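Local coordinates for putative peptidase M23 (PDB 2HSI), which probably acts as a zinc-dependent metalloendopeptidase of family M23, holding one zinc ion at a site of histidine and aspartate ligands, at residues 183-188 and 260-265; 224-229 and 244-249; 156-161 and 191-196. One frame throughout, in Å; residues are numbered along the deposited sequence. Where two conformers were deposited one is given.

Contact 1. Residues 183-188 and 260-265. With ZN (zinc ion), chain C.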
loop_
_atom_site.group_PDB
_atom_site.type_symbol
_atom_site.label_atom_id
_atom_site.label_comp_id
_atom_site.label_asym_id
_atom_site.label_seq_id
_atom_site.Cartn_x
_atom_site.Cartn_y
_atom_site.Cartn_z
ATOM N N LEU A 183 8.108 -5.566 2.795
ATOM C CA LEU A 183 8.302 -6.552 3.856
ATOM C C LEU A 183 8.481 -7.965 3.291
ATOM O O LEU A 183 7.702 -8.407 2.445
ATOM C CB LEU A 183 7.120 -6.506 4.836
ATOM C CG LEU A 183 6.984 -7.535 5.965
ATOM C CD1 LEU A 183 8.139 -7.441 6.966
ATOM C CD2 LEU A 183 5.632 -7.370 6.661
ATOM N N ASP A 184 9.511 -8.667 3.764
ATOM C CA ASP A 184 9.752 -10.052 3.348
ATOM C C ASP A 184 9.187 -11.060 4.331
ATOM O O ASP A 184 9.054 -10.774 5.524
ATOM C CB ASP A 184 11.244 -10.324 3.166
ATOM C CG ASP A 184 11.764 -9.872 1.831
ATOM O OD1 ASP A 184 10.988 -9.282 1.044
ATOM O OD2 ASP A 184 12.962 -10.094 1.566
ATOM N N PHE A 185 8.864 -12.243 3.811
ATOM C CA PHE A 185 8.462 -13.380 4.624
ATOM C C PHE A 185 9.320 -14.584 4.256
ATOM O O PHE A 185 9.574 -14.835 3.070
ATOM C CB PHE A 185 6.987 -13.720 4.419
ATOM C CG PHE A 185 6.038 -12.643 4.874
ATOM C CD1 PHE A 185 5.491 -12.676 6.152
ATOM C CD2 PHE A 185 5.675 -11.603 4.015
ATOM C CE1 PHE A 185 4.609 -11.683 6.581
ATOM C CE2 PHE A 185 4.795 -10.605 4.433
ATOM C CZ PHE A 185 4.262 -10.644 5.721
ATOM N N ALA A 186 9.772 -15.306 5.279
ATOM C CA ALA A 186 10.534 -16.540 5.099
ATOM C C ALA A 186 9.582 -17.706 4.838
ATOM O O ALA A 186 9.128 -18.378 5.770
ATOM C CB ALA A 186 11.412 -16.809 6.316
ATOM N N VAL A 187 9.257 -17.907 3.564
ATOM C CA VAL A 187 8.395 -19.007 3.114
ATOM C C VAL A 187 8.985 -19.632 1.843
ATOM O O VAL A 187 9.641 -18.934 1.063
ATOM C CB VAL A 187 6.910 -18.564 2.865
ATOM C CG1 VAL A 187 6.149 -18.388 4.177
ATOM C CG2 VAL A 187 6.831 -17.308 2.010
ATOM N N PRO A 188 8.780 -20.951 1.639
ATOM C CA PRO A 188 9.323 -21.592 0.434
ATOM C C PRO A 188 8.552 -21.246 -0.843
ATOM O O PRO A 188 7.450 -20.698 -0.770
ATOM C CB PRO A 188 9.185 -23.084 0.746
ATOM C CG PRO A 188 8.010 -23.162 1.670
ATOM C CD PRO A 188 8.077 -21.919 2.509
ATOM N N MET A 260 9.519 -13.895 -1.155
ATOM C CA MET A 260 8.189 -13.360 -0.905
ATOM C C MET A 260 8.292 -11.877 -0.504
ATOM O O MET A 260 8.677 -11.555 0.615
ATOM C CB MET A 260 7.523 -14.203 0.187
ATOM C CG MET A 260 6.215 -13.669 0.746
ATOM S SD MET A 260 4.986 -13.316 -0.501
ATOM C CE MET A 260 3.974 -12.138 0.399
ATOM N N HIS A 261 7.982 -10.986 -1.442
ATOM C CA HIS A 261 8.054 -9.542 -1.202
ATOM C C HIS A 261 6.675 -8.896 -1.316
ATOM O O HIS A 261 5.976 -9.077 -2.316
ATOM C CB HIS A 261 9.050 -8.866 -2.160
ATOM C CG HIS A 261 9.238 -7.398 -1.909
ATOM N ND1 HIS A 261 10.279 -6.893 -1.161
ATOM C CD2 HIS A 261 8.521 -6.324 -2.318
ATOM C CE1 HIS A 261 10.191 -5.575 -1.113
ATOM N NE2 HIS A 261 9.129 -5.205 -1.805
ATOM N N TRP A 262 6.322 -8.123 -0.291
ATOM C CA TRP A 262 5.039 -7.418 -0.207
ATOM C C TRP A 262 5.255 -5.918 0.002
ATOM O O TRP A 262 5.883 -5.508 0.990
ATOM C CB TRP A 262 4.209 -8.016 0.936
ATOM C CG TRP A 262 2.862 -7.353 1.237
ATOM C CD1 TRP A 262 2.022 -6.738 0.353
ATOM C CD2 TRP A 262 2.210 -7.292 2.513
ATOM N NE1 TRP A 262 0.891 -6.301 0.998
ATOM C CE2 TRP A 262 0.982 -6.626 2.324
ATOM C CE3 TRP A 262 2.549 -7.736 3.801
ATOM C CZ2 TRP A 262 0.089 -6.381 3.375
ATOM C CZ3 TRP A 262 1.663 -7.490 4.847
ATOM C CH2 TRP A 262 0.444 -6.816 4.624
ATOM N N ASN A 263 4.760 -5.113 -0.941
ATOM C CA ASN A 263 4.711 -3.650 -0.795
ATOM C C ASN A 263 3.318 -3.206 -0.422
ATOM O O ASN A 263 2.350 -3.764 -0.929
ATOM C CB ASN A 263 5.082 -2.948 -2.106
ATOM C CG ASN A 263 6.550 -3.073 -2.446
ATOM O OD1 ASN A 263 7.403 -3.062 -1.564
ATOM N ND2 ASN A 263 6.853 -3.188 -3.732
ATOM N N VAL A 264 3.222 -2.200 0.451
ATOM C CA VAL A 264 1.957 -1.505 0.713
ATOM C C VAL A 264 2.154 -0.031 0.398
ATOM O O VAL A 264 3.115 0.584 0.858
ATOM C CB VAL A 264 1.456 -1.672 2.170
ATOM C CG1 VAL A 264 0.252 -0.744 2.451
ATOM C CG2 VAL A 264 1.061 -3.113 2.445
ATOM N N SER A 265 1.249 0.520 -0.402
ATOM C CA SER A 265 1.307 1.916 -0.782
ATOM C C SER A 265 0.037 2.642 -0.336
ATOM O O SER A 265 -1.056 2.069 -0.321
ATOM C CB SER A 265 1.513 2.034 -2.289
ATOM O OG SER A 265 1.764 3.368 -2.720
HETATM ZN ZN ZN C . 11.811 -7.962 -0.179
#
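Leu183 and Asp184 pair with Trp262 and His261 on adjacent antiparallel strands of the large sheet of the M23 domain, and one zinc ion joins the two strands. Leu183 and Trp262 form a hydrogen-bonded pair: Leu183 N to Trp262 O is 2.9 Å and nearly straight (169°), and Trp262 N returns a bond to Leu183 O. Next along the strands, Asp184 and His261 make a non-hydrogen-bonded pair, directly opposite each other, so their side chains leave the same face of the sheet. Asp184 OD1 lies 2.0 Å from zinc while Asp184 OD2 remains at 3.0 Å, so the carboxylate binds mainly through OD1. His261 extends CG anti to its backbone N (chi1 -176°), which brings ND1 to 2.1 Å from the same ion. His180 and His259 complete the four protein ligands. Together they make the HxxxD and HxH signatures of the M23 family; the second member of each, Asp184 and His261, lies in the paired strands, while His180 and His259 come just before them in the chain. The other face is apolar. Phe185, whose N makes a long 3.3 Å bond to Met260 O, meets Trp262 edge to edge, CE2 to CE3 3.7 Å, and lies side by side with Met260, whose CG reaches Phe185 CB at 3.8 Å. Val187 CG2 closes over Met260 CB. The indole nitrogen of Trp262 is taken up by Ser224 OG on the next strand, and its ring stacks on Phe226. Because ND1 of His261 gives its lone pair to zinc, NE2 is left as the donor, and it bonds Asn263 OD1 at 2.8 Å, with the oxygen approached from above its amide plane. Asn263 is thus a second-shell residue: its acceptor probably limits the rotation of the imidazole.

Contact 2. Residues 224-229 and 244-249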
loop_
_atom_site.group_PDB
_atom_site.type_symbol
_atom_site.label_atom_id
_atom_site.label_comp_id
_atom_site.label_asym_id
_atom_site.label_seq_id
_atom_site.Cartn_x
_atom_site.Cartn_y
_atom_site.Cartn_z
ATOM N N SER A 224 -1.742 -3.028 -2.464
ATOM C CA SER A 224 -0.723 -4.059 -2.221
ATOM C C SER A 224 -0.050 -4.464 -3.528
ATOM O O SER A 224 -0.704 -4.600 -4.564
ATOM C CB SER A 224 -1.313 -5.304 -1.557
ATOM O OG SER A 224 -1.646 -5.057 -0.201
ATOM N N MET A 225 1.260 -4.654 -3.466
ATOM C CA MET A 225 2.014 -5.187 -4.594
ATOM C C MET A 225 2.763 -6.424 -4.116
ATOM O O MET A 225 3.262 -6.457 -2.981
ATOM C CB MET A 225 2.969 -4.126 -5.158
ATOM C CG MET A 225 3.872 -4.588 -6.324
ATOM S SD MET A 225 5.342 -5.499 -5.779
ATOM C CE MET A 225 6.605 -4.719 -6.791
ATOM N N PHE A 226 2.821 -7.443 -4.976
ATOM C CA PHE A 226 3.588 -8.666 -4.710
ATOM C C PHE A 226 4.426 -8.995 -5.918
ATOM O O PHE A 226 3.921 -8.989 -7.031
ATOM C CB PHE A 226 2.663 -9.845 -4.409
ATOM C CG PHE A 226 1.751 -9.603 -3.259
ATOM C CD1 PHE A 226 2.167 -9.880 -1.967
ATOM C CD2 PHE A 226 0.487 -9.066 -3.460
ATOM C CE1 PHE A 226 1.338 -9.639 -0.900
ATOM C CE2 PHE A 226 -0.347 -8.815 -2.381
ATOM C CZ PHE A 226 0.078 -9.108 -1.107
ATOM N N CYS A 227 5.701 -9.303 -5.700
ATOM C CA CYS A 227 6.595 -9.600 -6.811
ATOM C C CYS A 227 7.422 -10.870 -6.581
ATOM O O CYS A 227 7.353 -11.477 -5.508
ATOM C CB CYS A 227 7.471 -8.396 -7.135
ATOM S SG CYS A 227 8.519 -7.866 -5.778
ATOM N N HIS A 228 8.171 -11.257 -7.619
ATOM C CA HIS A 228 8.945 -12.515 -7.689
ATOM C C HIS A 228 8.092 -13.785 -7.626
ATOM O O HIS A 228 8.590 -14.826 -7.240
ATOM C CB HIS A 228 10.060 -12.586 -6.625
ATOM C CG HIS A 228 10.919 -11.361 -6.554
ATOM N ND1 HIS A 228 11.766 -10.988 -7.572
ATOM C CD2 HIS A 228 11.062 -10.428 -5.583
ATOM C CE1 HIS A 228 12.398 -9.877 -7.232
ATOM N NE2 HIS A 228 11.989 -9.517 -6.029
ATOM N N LEU A 229 6.825 -13.714 -8.022
ATOM C CA LEU A 229 5.923 -14.881 -7.924
ATOM C C LEU A 229 6.330 -15.983 -8.904
ATOM O O LEU A 229 6.873 -15.692 -9.960
ATOM C CB LEU A 229 4.465 -14.484 -8.187
ATOM C CG LEU A 229 3.663 -13.908 -7.010
ATOM C CD1 LEU A 229 4.206 -12.576 -6.565
ATOM C CD2 LEU A 229 2.196 -13.759 -7.369
ATOM N N GLY A 244 -8.438 -14.139 -0.859
ATOM C CA GLY A 244 -8.418 -14.738 -2.198
ATOM C C GLY A 244 -6.992 -15.038 -2.609
ATOM O O GLY A 244 -6.099 -14.230 -2.355
ATOM N N VAL A 245 -6.772 -16.208 -3.216
ATOM C CA VAL A 245 -5.422 -16.611 -3.652
ATOM C C VAL A 245 -4.992 -15.825 -4.894
ATOM O O VAL A 245 -5.629 -15.897 -5.948
ATOM C CB VAL A 245 -5.308 -18.147 -3.908
ATOM C CG1 VAL A 245 -3.902 -18.518 -4.383
ATOM C CG2 VAL A 245 -5.675 -18.948 -2.651
ATOM N N LEU A 246 -3.913 -15.062 -4.756
ATOM C CA LEU A 246 -3.375 -14.271 -5.870
ATOM C C LEU A 246 -2.433 -15.084 -6.751
ATOM O O LEU A 246 -2.375 -14.887 -7.966
ATOM C CB LEU A 246 -2.641 -13.034 -5.328
ATOM C CG LEU A 246 -3.515 -12.100 -4.482
ATOM C CD1 LEU A 246 -2.674 -10.968 -3.906
ATOM C CD2 LEU A 246 -4.694 -11.556 -5.296
ATOM N N GLY A 247 -1.700 -15.996 -6.119
ATOM C CA GLY A 247 -0.679 -16.779 -6.791
ATOM C C GLY A 247 0.220 -17.461 -5.788
ATOM O O GLY A 247 -0.169 -17.653 -4.636
ATOM N N LYS A 248 1.422 -17.826 -6.227
ATOM C CA LYS A 248 2.338 -18.647 -5.443
ATOM C C LYS A 248 3.718 -17.983 -5.341
ATOM O O LYS A 248 4.188 -17.374 -6.308
ATOM C CB LYS A 248 2.468 -20.047 -6.086
ATOM C CG LYS A 248 1.496 -21.157 -5.605
ATOM C CD LYS A 248 0.016 -20.800 -5.672
ATOM C CE LYS A 248 -0.888 -22.018 -5.809
ATOM N NZ LYS A 248 -1.052 -22.410 -7.242
ATOM N N VAL A 249 4.356 -18.107 -4.175
ATOM C CA VAL A 249 5.724 -17.594 -3.932
ATOM C C VAL A 249 6.749 -18.183 -4.923
ATOM O O VAL A 249 6.658 -19.352 -5.297
ATOM C CB VAL A 249 6.170 -17.843 -2.447
ATOM C CG1 VAL A 249 7.644 -17.478 -2.205
ATOM C CG2 VAL A 249 5.303 -17.049 -1.487
#
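Leu229, Leu246 and Phe226 provide most of the surface buried between 224-229 and 244-249. The Leu229 side chain lies against the backbone of the second segment: Lys248 O sits 3.5 Å from Leu229 CB and 3.6 Å from its CG, while the CD2 methyl reaches Gly247 CA at 4.2 Å. A chi1 of -83° sets Leu229 CG beside the backbone N, where CB and CG both lie close to that carbonyl oxygen, and Gly247, lacking a side chain, lets the methyl come up to its main chain. Further along, Leu246 CD1 touches the Phe226 ring at CE2, 3.5 Å away, and at CD2, 3.7 Å away. The two side chains cross at about a right angle, and the methyl approaches the ring obliquely. None of these contacts is a hydrogen bond; the interface is van der Waals packing. The CA atoms of Phe226 and Leu246 are 9.0 Å apart, too far for a strand pair at that point, but the chains converge to 4.8 Å between Leu229 CA and Val249 CA. His228, at the corner of its chain, sends its side chain away from this interface; its ND1 bonds Thr252 O, and its ring meets that of the zinc ligand His259. Ile193 packs against both Phe226 and Leu229 and so fills in beside them. The packing of strand 222-229 of the large sheet on strand 245-248 of the small one is consistent with the barrel-sandwich hybrid fold to which M23 domains belong.

Contact 3. Residues 156-161 and 191-196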
loop_
_atom_site.group_PDB
_atom_site.type_symbol
_atom_site.label_atom_id
_atom_site.label_comp_id
_atom_site.label_asym_id
_atom_site.label_seq_id
_atom_site.Cartn_x
_atom_site.Cartn_y
_atom_site.Cartn_z
ATOM N N LYS A 156 -1.854 -11.024 7.052
ATOM C CA LYS A 156 -0.609 -11.489 6.459
ATOM C C LYS A 156 -0.959 -12.225 5.164
ATOM O O LYS A 156 -1.882 -13.040 5.148
ATOM C CB LYS A 156 0.131 -12.426 7.411
ATOM C CG LYS A 156 0.749 -11.739 8.610
ATOM C CD LYS A 156 1.253 -12.751 9.622
ATOM C CE LYS A 156 2.425 -13.536 9.073
ATOM N NZ LYS A 156 2.906 -14.553 10.045
ATOM N N PRO A 157 -0.258 -11.899 4.064
ATOM C CA PRO A 157 -0.507 -12.557 2.783
ATOM C C PRO A 157 -0.002 -13.998 2.700
ATOM O O PRO A 157 -0.456 -14.750 1.836
ATOM C CB PRO A 157 0.213 -11.666 1.776
ATOM C CG PRO A 157 1.214 -10.923 2.552
ATOM C CD PRO A 157 0.791 -10.871 3.975
ATOM N N VAL A 158 0.918 -14.376 3.588
ATOM C CA VAL A 158 1.357 -15.773 3.713
ATOM C C VAL A 158 1.448 -16.182 5.182
ATOM O O VAL A 158 1.758 -15.348 6.042
ATOM C CB VAL A 158 2.730 -16.026 3.030
ATOM C CG1 VAL A 158 2.602 -16.040 1.510
ATOM C CG2 VAL A 158 3.741 -14.997 3.449
ATOM N N ASP A 159 1.169 -17.454 5.466
ATOM C CA ASP A 159 1.290 -17.992 6.818
ATOM C C ASP A 159 2.736 -18.416 7.091
ATOM O O ASP A 159 3.089 -19.591 6.957
ATOM C CB ASP A 159 0.320 -19.166 7.029
ATOM C CG ASP A 159 -1.138 -18.782 6.793
ATOM O OD1 ASP A 159 -1.544 -17.662 7.175
ATOM O OD2 ASP A 159 -1.884 -19.614 6.231
ATOM N N GLY A 160 3.566 -17.447 7.460
ATOM C CA GLY A 160 4.976 -17.686 7.728
ATOM C C GLY A 160 5.606 -16.505 8.438
ATOM O O GLY A 160 5.016 -15.421 8.477
ATOM N N PRO A 161 6.814 -16.704 9.001
ATOM C CA PRO A 161 7.508 -15.664 9.760
ATOM C C PRO A 161 7.997 -14.533 8.865
ATOM O O PRO A 161 8.313 -14.765 7.695
ATOM C CB PRO A 161 8.707 -16.407 10.369
ATOM C CG PRO A 161 8.401 -17.872 10.199
ATOM C CD PRO A 161 7.598 -17.949 8.949
ATOM N N THR A 191 4.341 -21.499 -1.875
ATOM C CA THR A 191 3.445 -21.028 -0.817
ATOM C C THR A 191 2.376 -20.111 -1.433
ATOM O O THR A 191 2.721 -19.200 -2.177
ATOM C CB THR A 191 4.241 -20.275 0.277
ATOM O OG1 THR A 191 5.244 -21.143 0.825
ATOM C CG2 THR A 191 3.335 -19.780 1.402
ATOM N N PRO A 192 1.077 -20.378 -1.162
ATOM C CA PRO A 192 0.006 -19.530 -1.709
ATOM C C PRO A 192 0.006 -18.136 -1.082
ATOM O O PRO A 192 0.207 -18.010 0.126
ATOM C CB PRO A 192 -1.279 -20.279 -1.326
ATOM C CG PRO A 192 -0.837 -21.659 -0.932
ATOM C CD PRO A 192 0.529 -21.481 -0.354
ATOM N N ILE A 193 -0.192 -17.112 -1.917
ATOM C CA ILE A 193 -0.232 -15.715 -1.478
ATOM C C ILE A 193 -1.677 -15.250 -1.500
ATOM O O ILE A 193 -2.336 -15.323 -2.535
ATOM C CB ILE A 193 0.646 -14.792 -2.376
ATOM C CG1 ILE A 193 2.112 -15.239 -2.324
ATOM C CG2 ILE A 193 0.542 -13.325 -1.930
ATOM C CD1 ILE A 193 3.006 -14.568 -3.367
ATOM N N LYS A 194 -2.155 -14.780 -0.352
ATOM C CA LYS A 194 -3.549 -14.374 -0.205
ATOM C C LYS A 194 -3.715 -12.855 -0.119
ATOM O O LYS A 194 -2.861 -12.171 0.436
ATOM C CB LYS A 194 -4.195 -15.089 0.981
ATOM C CG LYS A 194 -4.335 -16.607 0.778
ATOM C CD LYS A 194 -4.349 -17.362 2.098
ATOM C CE LYS A 194 -2.939 -17.536 2.654
ATOM N NZ LYS A 194 -2.931 -18.211 3.979
ATOM N N ALA A 195 -4.798 -12.340 -0.707
ATOM C CA ALA A 195 -5.120 -10.905 -0.647
ATOM C C ALA A 195 -5.287 -10.458 0.805
ATOM O O ALA A 195 -6.106 -11.021 1.538
ATOM C CB ALA A 195 -6.372 -10.606 -1.441
ATOM N N PRO A 196 -4.481 -9.472 1.240
ATOM C CA PRO A 196 -4.547 -8.933 2.615
ATOM C C PRO A 196 -5.866 -8.219 2.932
ATOM O O PRO A 196 -6.259 -8.146 4.106
ATOM C CB PRO A 196 -3.382 -7.924 2.651
ATOM C CG PRO A 196 -2.473 -8.325 1.538
ATOM C CD PRO A 196 -3.401 -8.833 0.462
HETATM O O HOH W 1 0.185 -19.007 2.558
#
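Lys194 N donates to Pro157 O in a short, nearly straight bond, 2.8 Å with an angle of 174° at the hydrogen, and the donor lies in the carbonyl plane on a lone pair. A salt bridge spans the same residue's other end: Lys194 NZ to Asp159 OD2 is 2.9 Å. Asp159 was deposited in two conformers, so the bridge, measured in one of them, is less certain than the backbone bond. The lysine chain bends at chi3 (-80°), so that CE passes Pro157 O and NZ continues toward Asp159. A water adds a looser bridge, giving Pro192 O a 2.6 Å bond and receiving a weak one from Asp159 N. Within the loop, Lys156 NZ bonds Gly160 O from above the carbonyl plane, tying the start of the loop to the residue that follows Asp159, the centre of an inverse gamma turn. Strand 192-194 is an outermost strand of the three-stranded antiparallel sheet. Its Ile193 N and O pair with Gly247 and Leu246 on one side, whereas Lys194 N, pointing the other way, is taken by the loop, which in effect borders the sheet in this M23 domain. Pro157 and Val158 carry the packing, which is partly apolar and partly against backbone carbonyls. Val158 CG1 touches Pro192 O at 3.4 Å, Thr191 CG2 at 3.8 Å and Ile193 CG1 at 3.9 Å, the Val158 and Thr191 side chains crossing at about a right angle. Pro157 CB rests 3.4 Å from Lys194 O and, more loosely, against Ile193 CG2 and Pro196 CG. Beyond it, the Pro157 ring adjoins Phe226, Met260, Trp262 and Phe185.

In the fold
From the N terminus the chain reaches 156-161 first, after the helix 127-141, then 183-188, which opens contact 1, and then 191-196, which closes contact 3. Since contact 1 is still open, the two cross. Contact 2 follows in series, closing its own short loop of 14 residues at 244-249, wholly within the 71 residues that contact 1 closes at 260-265. Contacts 1 and 2 share the large sheet, where strands 222-229 and 260-266 are neighbours; contacts 2 and 3 share the small one, through strands 192-194 and 245-248. The 156-161 loop touches the small sheet at strand 192-194 and the large one at strands 183-185 and 260-266. Ala186 N to Pro161 O, a probable hydrogen bond, links contacts 1 and 3.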